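Local structure of aminotransferase (Paracoccus denitrificans, 4GRX) at residues F31-S36 with V411-A416; H38-V43 with I415-T420; G50-D55 with R60-N65; A376-I381 with K452-L457; T403-N408 with L429-V434. The protein probably transfers amino groups from amines and omega-amino acids to keto acceptors, using pyridoxal phosphate, as in other class III aminotransferases. One frame throughout, in Å; residues are numbered along the deposited sequence.

Contact 1 (F31-S36 with V411-A416). With DAV (delta-amino valeric acid), chain F.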
# COMPACT_ATOMS: atom_id res chain seq x y z
N PHE A 31 15.66 1.69 -3.64
CA PHE A 31 16.62 1.54 -2.54
C PHE A 31 17.73 0.61 -2.97
O PHE A 31 18.02 -0.37 -2.29
CB PHE A 31 15.95 0.98 -1.29
CG PHE A 31 15.13 1.98 -0.53
CD1 PHE A 31 15.73 3.09 0.06
CD2 PHE A 31 13.76 1.79 -0.35
CE1 PHE A 31 14.96 3.99 0.79
CE2 PHE A 31 12.99 2.69 0.38
CZ PHE A 31 13.59 3.79 0.95
N THR A 32 18.30 0.89 -4.13
CA THR A 32 19.33 0.05 -4.69
C THR A 32 20.48 0.97 -5.10
O THR A 32 20.26 1.93 -5.86
CB THR A 32 18.77 -0.78 -5.87
OG1 THR A 32 17.73 -1.65 -5.40
CG2 THR A 32 19.85 -1.61 -6.55
N ASP A 33 21.68 0.71 -4.58
CA ASP A 33 22.85 1.45 -5.01
C ASP A 33 23.16 1.10 -6.47
O ASP A 33 23.49 -0.04 -6.79
CB ASP A 33 24.06 1.19 -4.11
CG ASP A 33 25.24 2.10 -4.46
OD1 ASP A 33 25.30 3.24 -3.92
OD2 ASP A 33 26.12 1.68 -5.26
N MET A 34 23.03 2.10 -7.34
CA MET A 34 23.13 1.88 -8.78
C MET A 34 24.55 1.58 -9.30
O MET A 34 24.71 0.73 -10.17
CB MET A 34 22.45 3.02 -9.55
CG MET A 34 20.94 3.12 -9.31
SD MET A 34 20.00 1.63 -9.75
CE MET A 34 20.29 1.51 -11.52
N PRO A 35 25.59 2.26 -8.78
CA PRO A 35 26.93 1.82 -9.22
C PRO A 35 27.34 0.38 -8.81
O PRO A 35 28.13 -0.25 -9.54
CB PRO A 35 27.87 2.87 -8.60
CG PRO A 35 27.00 4.09 -8.47
CD PRO A 35 25.65 3.55 -8.05
N SER A 36 26.81 -0.13 -7.68
CA SER A 36 27.01 -1.53 -7.26
C SER A 36 26.29 -2.50 -8.18
O SER A 36 26.85 -3.54 -8.55
CB SER A 36 26.45 -1.77 -5.85
OG SER A 36 27.39 -1.47 -4.84
N VAL A 411 31.84 3.58 2.47
CA VAL A 411 32.13 2.50 3.40
C VAL A 411 30.97 1.51 3.57
O VAL A 411 31.17 0.29 3.61
CB VAL A 411 32.60 3.06 4.75
CG1 VAL A 411 32.47 2.02 5.85
CG2 VAL A 411 34.05 3.50 4.62
N SER A 412 29.77 2.07 3.65
CA SER A 412 28.52 1.32 3.63
C SER A 412 28.45 0.29 2.50
O SER A 412 28.20 -0.88 2.76
CB SER A 412 27.35 2.28 3.49
OG SER A 412 26.14 1.57 3.59
N GLU A 413 28.65 0.73 1.25
CA GLU A 413 28.64 -0.19 0.10
C GLU A 413 29.74 -1.25 0.18
O GLU A 413 29.50 -2.42 -0.06
CB GLU A 413 28.70 0.56 -1.23
CG GLU A 413 27.52 1.47 -1.52
CD GLU A 413 26.17 0.82 -1.21
OE1 GLU A 413 25.89 -0.27 -1.76
OE2 GLU A 413 25.36 1.42 -0.43
N ARG A 414 30.95 -0.82 0.53
CA ARG A 414 32.07 -1.74 0.61
C ARG A 414 31.75 -2.89 1.55
O ARG A 414 32.07 -4.04 1.25
CB ARG A 414 33.32 -1.01 1.06
CG ARG A 414 34.01 -0.21 -0.03
CD ARG A 414 35.20 0.52 0.56
NE ARG A 414 35.62 1.60 -0.30
CZ ARG A 414 36.75 1.63 -0.99
NH1 ARG A 414 37.63 0.63 -0.91
NH2 ARG A 414 37.01 2.69 -1.76
N ILE A 415 31.10 -2.57 2.67
CA ILE A 415 30.76 -3.58 3.66
C ILE A 415 29.66 -4.54 3.16
O ILE A 415 29.83 -5.77 3.23
CB ILE A 415 30.43 -2.95 5.02
CG1 ILE A 415 31.68 -2.24 5.57
CG2 ILE A 415 29.98 -4.03 6.00
CD1 ILE A 415 31.46 -1.48 6.86
N ALA A 416 28.57 -3.97 2.65
CA ALA A 416 27.50 -4.74 1.98
C ALA A 416 28.07 -5.66 0.91
O ALA A 416 27.95 -6.89 1.02
CB ALA A 416 26.47 -3.80 1.38
OXT DAV F . 16.52 3.57 4.37
O DAV F . 17.93 2.55 2.95
CB DAV F . 14.82 1.13 3.76
CG DAV F . 14.22 -0.00 4.58
CD DAV F . 12.81 -0.28 4.06
N DAV F . 11.95 -0.78 5.14
C DAV F . 16.97 2.56 3.76
C1 DAV F . 16.32 1.19 4.08
O HOH W 1 24.67 -2.26 -3.06
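D33 and E413 meet carboxylate over carboxylate, their planes only 9° apart, in a stack of two like-charged groups that is probably tolerated because of its other partners. The nearest approach is not between oxygens: D33 CB lies 3.3 Å from E413 OE1, while the charged ends D33 OD1 and E413 OE2 stay 3.9 Å apart. Each acid is held by other partners. D33 is the N-cap of helix 34-40, and its OD2 takes the S36 backbone N-H at 3.1 Å through the anti lone pair. With CG anti to the backbone N (chi1 -173°), the carboxylate is placed where OD2 meets that N-H. E413 OE1 accepts a hydrogen bond from a water 2.7 Å away and forms a salt bridge with R427; the same water sits by S36 OG, in a weak bond, and that hydroxyl also bonds to N417. With an alanine at D33 the S36 N-H loses its capping acceptor, and the first turn of the helix is likely to fray. Just upstream, F31 turns one ring face to the bound delta-amino valeric acid, whose CB lies 4.0 Å from the ring plane, over its centre, and meets F97 of the second subunit edge-to-face. Two stacked carboxylates would tend to raise each other's proton affinity, an effect that R427 and the helix start probably offset.

Contact 2 (H38-V43 with I415-T420)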
# COMPACT_ATOMS: atom_id res chain seq x y z
N HIS A 38 25.24 -1.97 -11.28
CA HIS A 38 25.78 -1.93 -12.64
C HIS A 38 27.04 -2.73 -12.76
O HIS A 38 27.20 -3.53 -13.68
CB HIS A 38 26.02 -0.49 -13.08
CG HIS A 38 24.76 0.24 -13.44
ND1 HIS A 38 23.78 -0.32 -14.18
CD2 HIS A 38 24.34 1.54 -13.14
CE1 HIS A 38 22.77 0.57 -14.34
NE2 HIS A 38 23.11 1.70 -13.71
N GLN A 39 27.94 -2.52 -11.80
CA GLN A 39 29.23 -3.18 -11.75
C GLN A 39 29.11 -4.68 -11.40
O GLN A 39 29.85 -5.49 -11.94
CB GLN A 39 30.12 -2.42 -10.76
CG GLN A 39 31.54 -2.93 -10.57
CD GLN A 39 32.08 -2.59 -9.17
OE1 GLN A 39 31.32 -2.46 -8.20
NE2 GLN A 39 33.41 -2.45 -9.07
N ARG A 40 28.17 -5.04 -10.53
CA ARG A 40 28.08 -6.42 -10.01
C ARG A 40 26.98 -7.25 -10.64
O ARG A 40 27.07 -8.47 -10.68
CB ARG A 40 27.87 -6.42 -8.49
CG ARG A 40 29.04 -5.87 -7.68
CD ARG A 40 28.66 -5.66 -6.22
NE ARG A 40 28.43 -6.92 -5.51
CZ ARG A 40 29.39 -7.69 -4.98
NH1 ARG A 40 30.68 -7.36 -5.07
NH2 ARG A 40 29.04 -8.81 -4.35
N GLY A 41 25.93 -6.60 -11.13
CA GLY A 41 24.75 -7.31 -11.57
C GLY A 41 23.75 -7.49 -10.44
O GLY A 41 24.11 -7.54 -9.26
N THR A 42 22.48 -7.57 -10.81
CA THR A 42 21.42 -7.87 -9.88
C THR A 42 21.58 -9.32 -9.49
O THR A 42 21.85 -10.16 -10.34
CB THR A 42 20.07 -7.69 -10.57
OG1 THR A 42 19.98 -6.37 -11.12
CG2 THR A 42 18.94 -7.94 -9.60
N VAL A 43 21.45 -9.61 -8.21
CA VAL A 43 21.46 -10.98 -7.71
C VAL A 43 20.01 -11.46 -7.74
O VAL A 43 19.15 -10.89 -7.05
CB VAL A 43 22.02 -11.06 -6.28
CG1 VAL A 43 21.94 -12.47 -5.73
CG2 VAL A 43 23.45 -10.52 -6.24
N ILE A 415 31.10 -2.57 2.67
CA ILE A 415 30.76 -3.58 3.66
C ILE A 415 29.66 -4.54 3.16
O ILE A 415 29.83 -5.77 3.23
CB ILE A 415 30.43 -2.95 5.02
CG1 ILE A 415 31.68 -2.24 5.57
CG2 ILE A 415 29.98 -4.03 6.00
CD1 ILE A 415 31.46 -1.48 6.86
N ALA A 416 28.57 -3.97 2.65
CA ALA A 416 27.50 -4.74 1.98
C ALA A 416 28.07 -5.66 0.91
O ALA A 416 27.95 -6.89 1.02
CB ALA A 416 26.47 -3.80 1.38
N ASN A 417 28.72 -5.07 -0.09
CA ASN A 417 29.40 -5.81 -1.17
C ASN A 417 30.38 -6.93 -0.70
O ASN A 417 30.26 -8.09 -1.13
CB ASN A 417 30.07 -4.82 -2.14
CG ASN A 417 29.07 -3.91 -2.84
OD1 ASN A 417 27.96 -4.34 -3.16
ND2 ASN A 417 29.45 -2.66 -3.08
N THR A 418 31.31 -6.60 0.18
CA THR A 418 32.24 -7.59 0.68
C THR A 418 31.54 -8.72 1.42
O THR A 418 31.89 -9.87 1.26
CB THR A 418 33.32 -6.95 1.58
OG1 THR A 418 34.01 -5.96 0.82
CG2 THR A 418 34.32 -7.99 2.05
N CYS A 419 30.52 -8.40 2.22
CA CYS A 419 29.72 -9.42 2.92
C CYS A 419 29.05 -10.38 1.94
O CYS A 419 29.16 -11.60 2.08
CB CYS A 419 28.65 -8.76 3.78
SG CYS A 419 29.21 -8.35 5.45
N THR A 420 28.35 -9.81 0.96
CA THR A 420 27.76 -10.59 -0.11
C THR A 420 28.79 -11.52 -0.74
O THR A 420 28.50 -12.68 -0.97
CB THR A 420 27.06 -9.67 -1.14
OG1 THR A 420 25.96 -9.03 -0.49
CG2 THR A 420 26.52 -10.45 -2.34
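R40 carries this part of the contact between the end of helix 34-40 and helix 411-421, reaching across to N417 and T420 on successive turns. Its chain bends at chi3 (69°), turning the guanidinium so that one face rests on N417, with CB of that residue 3.8 Å above the plane and set toward the rim. The amide plane is inclined only 21° to the guanidinium, but it is CB that lies over the face, while the amide oxygen meets CD and NE, with R40 CD 3.4 Å from N417 OD1. T420 comes in differently: its methyl, CG2, meets the guanidinium at the edge, 3.6 Å from R40 NH2. These touches are packing, and the polar ends find their strongest partners just outside them. R40 NH2 makes a salt bridge with D421, the last residue of helix 411-421, whereas N417 ND2 bonds to S36 OG. After R40 the chain leaves the helix at G41, whose positive phi of 90° favours glycine, and V43 then pairs in parallel with a strand of the second subunit. The cationic group thus lies along the end of helix 411-421, where its charge would probably be favourable both to D421 and to the carbonyl end of the helix dipole.

Contact 3 (G50-D55 with R60-N65)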
# COMPACT_ATOMS: atom_id res chain seq x y z
N GLY A 50 15.79 -22.36 5.40
CA GLY A 50 16.02 -21.77 6.70
C GLY A 50 16.35 -20.30 6.46
O GLY A 50 15.65 -19.62 5.71
N PRO A 51 17.43 -19.82 7.09
CA PRO A 51 17.86 -18.43 6.94
C PRO A 51 18.77 -18.20 5.73
O PRO A 51 19.44 -17.17 5.64
CB PRO A 51 18.61 -18.17 8.24
CG PRO A 51 19.16 -19.51 8.63
CD PRO A 51 18.27 -20.56 8.04
N TYR A 52 18.78 -19.14 4.79
CA TYR A 52 19.60 -19.04 3.59
C TYR A 52 18.78 -18.75 2.35
O TYR A 52 17.67 -19.25 2.21
CB TYR A 52 20.38 -20.32 3.34
CG TYR A 52 21.35 -20.67 4.43
CD1 TYR A 52 20.96 -21.50 5.48
CD2 TYR A 52 22.64 -20.17 4.41
CE1 TYR A 52 21.85 -21.81 6.49
CE2 TYR A 52 23.53 -20.47 5.41
CZ TYR A 52 23.13 -21.30 6.45
OH TYR A 52 24.01 -21.61 7.43
N ILE A 53 19.34 -17.93 1.47
CA ILE A 53 18.82 -17.74 0.12
C ILE A 53 19.85 -18.28 -0.87
O ILE A 53 21.05 -18.44 -0.54
CB ILE A 53 18.45 -16.26 -0.18
CG1 ILE A 53 19.70 -15.36 -0.18
CG2 ILE A 53 17.40 -15.76 0.82
CD1 ILE A 53 19.45 -13.94 -0.63
N VAL A 54 19.37 -18.60 -2.08
CA VAL A 54 20.17 -19.23 -3.13
C VAL A 54 19.82 -18.55 -4.45
O VAL A 54 18.64 -18.47 -4.80
CB VAL A 54 19.82 -20.74 -3.26
CG1 VAL A 54 20.56 -21.40 -4.41
CG2 VAL A 54 20.10 -21.46 -1.95
N ASP A 55 20.83 -18.06 -5.17
CA ASP A 55 20.58 -17.39 -6.46
C ASP A 55 20.57 -18.32 -7.67
O ASP A 55 20.69 -19.55 -7.54
CB ASP A 55 21.48 -16.16 -6.67
CG ASP A 55 22.95 -16.51 -6.88
OD1 ASP A 55 23.27 -17.68 -7.20
OD2 ASP A 55 23.80 -15.60 -6.74
N ARG A 60 24.96 -19.42 -2.65
CA ARG A 60 24.12 -19.50 -1.46
C ARG A 60 24.57 -18.48 -0.41
O ARG A 60 25.77 -18.29 -0.20
CB ARG A 60 24.16 -20.94 -0.94
CG ARG A 60 23.47 -21.25 0.38
CD ARG A 60 23.96 -22.60 0.89
NE ARG A 60 23.20 -23.05 2.05
CZ ARG A 60 22.09 -23.79 1.99
NH1 ARG A 60 21.61 -24.18 0.81
NH2 ARG A 60 21.46 -24.13 3.11
N TYR A 61 23.62 -17.82 0.24
CA TYR A 61 23.90 -16.74 1.20
C TYR A 61 23.10 -16.86 2.50
O TYR A 61 21.91 -17.20 2.48
CB TYR A 61 23.62 -15.36 0.60
CG TYR A 61 24.04 -15.13 -0.85
CD1 TYR A 61 23.29 -15.64 -1.91
CD2 TYR A 61 25.17 -14.34 -1.16
CE1 TYR A 61 23.66 -15.40 -3.23
CE2 TYR A 61 25.54 -14.11 -2.47
CZ TYR A 61 24.79 -14.64 -3.50
OH TYR A 61 25.15 -14.42 -4.81
N LEU A 62 23.74 -16.56 3.63
CA LEU A 62 23.04 -16.41 4.90
C LEU A 62 22.47 -14.99 5.04
O LEU A 62 23.22 -14.05 5.29
CB LEU A 62 23.99 -16.74 6.05
CG LEU A 62 23.51 -16.56 7.48
CD1 LEU A 62 22.28 -17.40 7.76
CD2 LEU A 62 24.65 -16.92 8.43
N ASP A 63 21.16 -14.84 4.87
CA ASP A 63 20.54 -13.51 4.90
C ASP A 63 20.29 -13.06 6.33
O ASP A 63 19.27 -13.38 6.92
CB ASP A 63 19.23 -13.46 4.08
CG ASP A 63 18.68 -12.04 3.93
OD1 ASP A 63 18.69 -11.28 4.93
OD2 ASP A 63 18.22 -11.67 2.82
N ALA A 64 21.24 -12.30 6.88
CA ALA A 64 21.17 -11.82 8.26
C ALA A 64 20.31 -10.57 8.39
O ALA A 64 20.34 -9.89 9.41
CB ALA A 64 22.57 -11.55 8.80
N ASN A 65 19.52 -10.28 7.36
CA ASN A 65 18.64 -9.12 7.36
C ASN A 65 17.19 -9.57 7.30
O ASN A 65 16.28 -8.76 7.08
CB ASN A 65 18.96 -8.22 6.17
CG ASN A 65 18.65 -6.77 6.43
OD1 ASN A 65 17.72 -6.20 5.86
ND2 ASN A 65 19.44 -6.15 7.29
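Y61 is bonded at both ends across the hairpin of strands 52-55 and 60-63. Its backbone pairs with I53 in an antiparallel hydrogen-bonded pair, Y61 N giving to I53 O at 2.8 Å and Y61 O accepting from I53 N at 2.9 Å. Two residues along, past the non-hydrogen-bonded pair Y52 and L62, D63 N donates to P51 O at 3.0 Å. The phenol reaches across to the end of strand 52-55: Y61 OH donates to D55 OD2, 2.6 Å away, meeting it from above the carboxylate plane. D55 has CG between its backbone N and carbonyl carbon (chi1 69°), the setting in which OD2 meets the phenol, while OD1 takes the backbone N-H of R59 in the turn. A phenylalanine in place of Y61 removes the phenolic donor, and the D55 carboxylate would probably be freer to turn. D63 is satisfied twice, OD1 closing an Asx turn with N65 N at 2.8 Å and OD2 accepting from Y94 of the second subunit. On the face of Y52, V54, R60 and L62, the Y52 ring is sandwiched, with R60 CZ 4.5 Å from its centroid in a cation-pi contact and L62 CD1 4.3 Å from it on the opposite face as a CH-pi contact. R60 itself is salt-bridged to E49. The hairpin sits in a sheet between strand 43-49, beside V54, and strand 424-425, beside L62, while Y52 OH reaches E448 on helix 443-463.

Contact 4 (A376-I381 with K452-L457)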
# COMPACT_ATOMS: atom_id res chain seq x y z
N ALA A 376 33.14 -4.99 18.35
CA ALA A 376 33.27 -3.55 18.54
C ALA A 376 34.62 -3.12 19.12
O ALA A 376 34.88 -1.92 19.26
CB ALA A 376 32.15 -3.04 19.42
N ASP A 377 35.47 -4.09 19.44
CA ASP A 377 36.74 -3.81 20.12
C ASP A 377 37.73 -2.97 19.30
O ASP A 377 38.50 -2.19 19.87
CB ASP A 377 37.42 -5.11 20.53
CG ASP A 377 38.40 -4.92 21.67
OD1 ASP A 377 38.24 -3.94 22.44
OD2 ASP A 377 39.33 -5.75 21.79
N ARG A 378 37.69 -3.13 17.98
CA ARG A 378 38.63 -2.49 17.07
C ARG A 378 38.52 -0.95 16.95
O ARG A 378 37.53 -0.36 17.40
CB ARG A 378 38.49 -3.14 15.70
CG ARG A 378 37.07 -3.18 15.20
CD ARG A 378 37.03 -3.91 13.88
NE ARG A 378 36.67 -5.30 14.07
CZ ARG A 378 37.03 -6.27 13.25
NH1 ARG A 378 37.78 -6.00 12.20
NH2 ARG A 378 36.64 -7.51 13.49
N PRO A 379 39.56 -0.31 16.36
CA PRO A 379 39.64 1.15 16.14
C PRO A 379 38.47 1.79 15.39
O PRO A 379 38.10 2.92 15.70
CB PRO A 379 40.92 1.31 15.30
CG PRO A 379 41.77 0.15 15.66
CD PRO A 379 40.84 -0.98 16.03
N ASN A 380 37.89 1.08 14.43
CA ASN A 380 36.90 1.67 13.50
C ASN A 380 35.43 1.36 13.75
O ASN A 380 34.59 1.59 12.88
CB ASN A 380 37.26 1.34 12.04
CG ASN A 380 38.61 1.91 11.63
OD1 ASN A 380 39.50 1.18 11.23
ND2 ASN A 380 38.77 3.22 11.76
N ILE A 381 35.12 0.82 14.92
CA ILE A 381 33.75 0.70 15.38
C ILE A 381 33.61 1.65 16.56
O ILE A 381 34.38 1.56 17.51
CB ILE A 381 33.40 -0.73 15.84
CG1 ILE A 381 33.50 -1.74 14.68
CG2 ILE A 381 32.04 -0.77 16.52
CD1 ILE A 381 32.87 -1.29 13.37
N LYS A 452 31.78 -14.35 9.26
CA LYS A 452 31.69 -13.70 7.95
C LYS A 452 31.77 -12.16 8.03
O LYS A 452 32.53 -11.53 7.27
CB LYS A 452 30.45 -14.17 7.18
CG LYS A 452 30.61 -15.59 6.66
CD LYS A 452 29.35 -16.14 6.01
CE LYS A 452 29.64 -17.45 5.32
NZ LYS A 452 28.49 -17.84 4.47
N LEU A 453 31.02 -11.58 8.98
CA LEU A 453 31.03 -10.14 9.21
C LEU A 453 32.43 -9.62 9.55
O LEU A 453 32.84 -8.59 9.04
CB LEU A 453 30.05 -9.76 10.32
CG LEU A 453 29.86 -8.26 10.61
CD1 LEU A 453 29.65 -7.45 9.33
CD2 LEU A 453 28.72 -8.03 11.58
N GLU A 454 33.14 -10.35 10.39
CA GLU A 454 34.46 -9.95 10.86
C GLU A 454 35.49 -9.88 9.75
O GLU A 454 36.29 -8.95 9.70
CB GLU A 454 34.96 -10.92 11.91
CG GLU A 454 34.17 -10.94 13.19
CD GLU A 454 35.09 -10.90 14.39
OE1 GLU A 454 34.94 -11.76 15.29
OE2 GLU A 454 35.97 -10.01 14.39
N LYS A 455 35.47 -10.90 8.90
CA LYS A 455 36.36 -10.96 7.75
C LYS A 455 36.12 -9.75 6.84
O LYS A 455 37.06 -9.02 6.50
CB LYS A 455 36.13 -12.28 6.99
CG LYS A 455 37.35 -12.76 6.20
CD LYS A 455 37.18 -14.19 5.72
CE LYS A 455 36.74 -15.13 6.85
NZ LYS A 455 37.00 -16.56 6.50
N ALA A 456 34.85 -9.53 6.50
CA ALA A 456 34.42 -8.34 5.76
C ALA A 456 34.96 -7.06 6.39
O ALA A 456 35.55 -6.23 5.69
CB ALA A 456 32.90 -8.29 5.67
N LEU A 457 34.80 -6.90 7.70
CA LEU A 457 35.32 -5.71 8.38
C LEU A 457 36.85 -5.58 8.26
O LEU A 457 37.36 -4.48 8.00
CB LEU A 457 34.86 -5.62 9.84
CG LEU A 457 33.35 -5.53 10.13
CD1 LEU A 457 33.08 -5.60 11.63
CD2 LEU A 457 32.71 -4.28 9.54
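Charge first: R378 NH2 and E454 OE2 form a salt bridge at 2.7 Å, tying the loop 376-381 to helix 443-463. The carboxylate oxygen comes in at the edge of the guanidinium, near its plane, yet the carboxylate itself is turned 69° to that plane, so a single oxygen and a single nitrogen do the work and the pair is not a two-pronged one. NH1 makes a second salt bridge, with D458 one turn further on. The arginine thus spans two acids of the same helix, which would help fix the rotation of its head. NE makes a weak hydrogen bond to I375 O. The apolar part is a matter of faces: L457 CB sits 3.8 Å above the guanidinium plane of R378, toward the rim, and the two side chains run at about a right angle. With CG placed between the backbone N and carbonyl carbon (chi1 52°), R378 leaves the start of a type I turn, R378 to I381, heading for the helix. The loop holding this turn links helix 357-375 to strand 381-387. L457, beyond its contact with the arginine, packs against I375 of helix 357-375, I415 of helix 411-421 and I433 of strand 432-435.

Contact 5 (T403-N408 with L429-V434)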
# COMPACT_ATOMS: atom_id res chain seq x y z
N THR A 403 34.08 10.60 14.57
CA THR A 403 33.94 11.12 13.22
C THR A 403 33.73 10.00 12.20
O THR A 403 34.48 9.01 12.22
CB THR A 403 35.19 11.92 12.83
OG1 THR A 403 35.97 12.16 14.01
CG2 THR A 403 34.81 13.25 12.20
N PRO A 404 32.74 10.16 11.31
CA PRO A 404 32.42 9.10 10.33
C PRO A 404 33.43 9.08 9.20
O PRO A 404 34.24 9.99 9.10
CB PRO A 404 31.05 9.52 9.80
CG PRO A 404 31.01 11.00 9.94
CD PRO A 404 31.92 11.37 11.09
N PHE A 405 33.39 8.05 8.37
CA PHE A 405 34.22 8.00 7.16
C PHE A 405 33.68 9.00 6.14
O PHE A 405 32.50 9.33 6.16
CB PHE A 405 34.23 6.59 6.55
CG PHE A 405 35.05 5.58 7.33
CD1 PHE A 405 36.45 5.59 7.28
CD2 PHE A 405 34.42 4.59 8.10
CE1 PHE A 405 37.21 4.66 7.99
CE2 PHE A 405 35.18 3.66 8.81
CZ PHE A 405 36.57 3.70 8.75
N ASP A 406 34.55 9.48 5.26
CA ASP A 406 34.13 10.34 4.15
C ASP A 406 33.11 9.68 3.24
O ASP A 406 33.23 8.50 2.91
CB ASP A 406 35.34 10.74 3.30
CG ASP A 406 35.96 12.05 3.72
OD1 ASP A 406 35.36 12.79 4.54
OD2 ASP A 406 37.06 12.34 3.19
N ALA A 407 32.12 10.45 2.83
CA ALA A 407 31.12 9.99 1.86
C ALA A 407 31.75 9.31 0.64
O ALA A 407 31.23 8.30 0.15
CB ALA A 407 30.24 11.15 1.42
N ASN A 408 32.87 9.86 0.16
CA ASN A 408 33.45 9.35 -1.08
C ASN A 408 34.11 7.97 -0.92
O ASN A 408 34.38 7.29 -1.90
CB ASN A 408 34.37 10.39 -1.76
CG ASN A 408 35.81 10.34 -1.27
OD1 ASN A 408 36.09 10.52 -0.08
ND2 ASN A 408 36.74 10.12 -2.19
N LEU A 429 22.95 0.57 6.83
CA LEU A 429 22.15 1.73 6.55
C LEU A 429 23.00 2.86 7.06
O LEU A 429 23.22 2.96 8.26
CB LEU A 429 20.81 1.65 7.30
CG LEU A 429 20.08 0.29 7.21
CD1 LEU A 429 18.97 0.15 8.23
CD2 LEU A 429 19.52 -0.02 5.82
N GLY A 430 23.50 3.68 6.15
CA GLY A 430 24.48 4.70 6.48
C GLY A 430 25.73 3.99 6.91
O GLY A 430 26.10 2.98 6.32
N GLN A 431 26.38 4.48 7.96
CA GLN A 431 27.54 3.78 8.51
C GLN A 431 27.18 2.88 9.70
O GLN A 431 28.04 2.52 10.52
CB GLN A 431 28.68 4.76 8.79
CG GLN A 431 29.15 5.48 7.52
CD GLN A 431 30.42 6.29 7.68
OE1 GLN A 431 31.25 6.02 8.55
NE2 GLN A 431 30.59 7.28 6.81
N SER A 432 25.91 2.50 9.76
CA SER A 432 25.37 1.58 10.77
C SER A 432 25.24 0.19 10.17
O SER A 432 24.33 -0.06 9.37
CB SER A 432 23.99 2.05 11.25
OG SER A 432 24.06 3.32 11.88
N ILE A 433 26.15 -0.72 10.55
CA ILE A 433 26.09 -2.12 10.13
C ILE A 433 25.02 -2.86 10.92
O ILE A 433 25.16 -3.10 12.13
CB ILE A 433 27.44 -2.80 10.34
CG1 ILE A 433 28.56 -1.97 9.71
CG2 ILE A 433 27.42 -4.23 9.79
CD1 ILE A 433 29.80 -1.89 10.56
N VAL A 434 23.94 -3.22 10.24
CA VAL A 434 22.75 -3.76 10.88
C VAL A 434 22.68 -5.27 10.76
O VAL A 434 23.01 -5.85 9.72
CB VAL A 434 21.48 -3.11 10.29
CG1 VAL A 434 20.22 -3.78 10.80
CG2 VAL A 434 21.45 -1.63 10.62
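The Q431 carboxamide lies against the backbone of F405, matching both its polar groups at once. Q431 OE1 accepts from F405 N at 3.0 Å, a fairly straight bond (163° at the hydrogen) made on a lone pair in the carbonyl plane. In the other direction Q431 NE2 donates to F405 O at 2.9 Å; the acceptor lies almost in the amide plane, though the donor is tilted 33° from the plane of the F405 carbonyl. With both ends used, the amide is probably held against a flip. Its chain is extended beyond CG, which carries the group out to the loop. The side chain therefore does what the neighbouring strand would do in an antiparallel hydrogen-bonded pair, giving the N-H and C=O of one residue their partners. Q431 sits in a type II' turn, where G430 adopts positive phi; the turn begins at L429, a residue of the ligand pocket, and leads into strand 432-435. The same amide oxygen, Q431 OE1, meets the F405 ring at its edge, 3.5 Å from F405 CD2, and P404 CB touches it at 3.7 Å. Beyond the amide, the F405 ring is buried against V411 of helix 411-421, A395 of strand 390-395 and N380.

In the fold
Contacts 1, 2, 4 and 5 lie on the same side of the chain's centre. Contacts 1 and 2 use the same two helices, 34-40 and 411-421, with centres about 7 Å apart; contact 3 is nested within the long loop they close, and it closes before contacts 4 and 5 open. Contact 4 uses helix 443-463 and contact 5 strand 432-435, which follow each other in the chain; their centres are about 13 Å apart. Contact 5 is nested inside contact 4, and contacts 1 and 2 cross both along the chain. I415, I433 and L457 pack together where these four converge. The N-terminal region, which reaches the second subunit and the ligand pocket at F31, is thus knitted to C-terminal elements that supply L429.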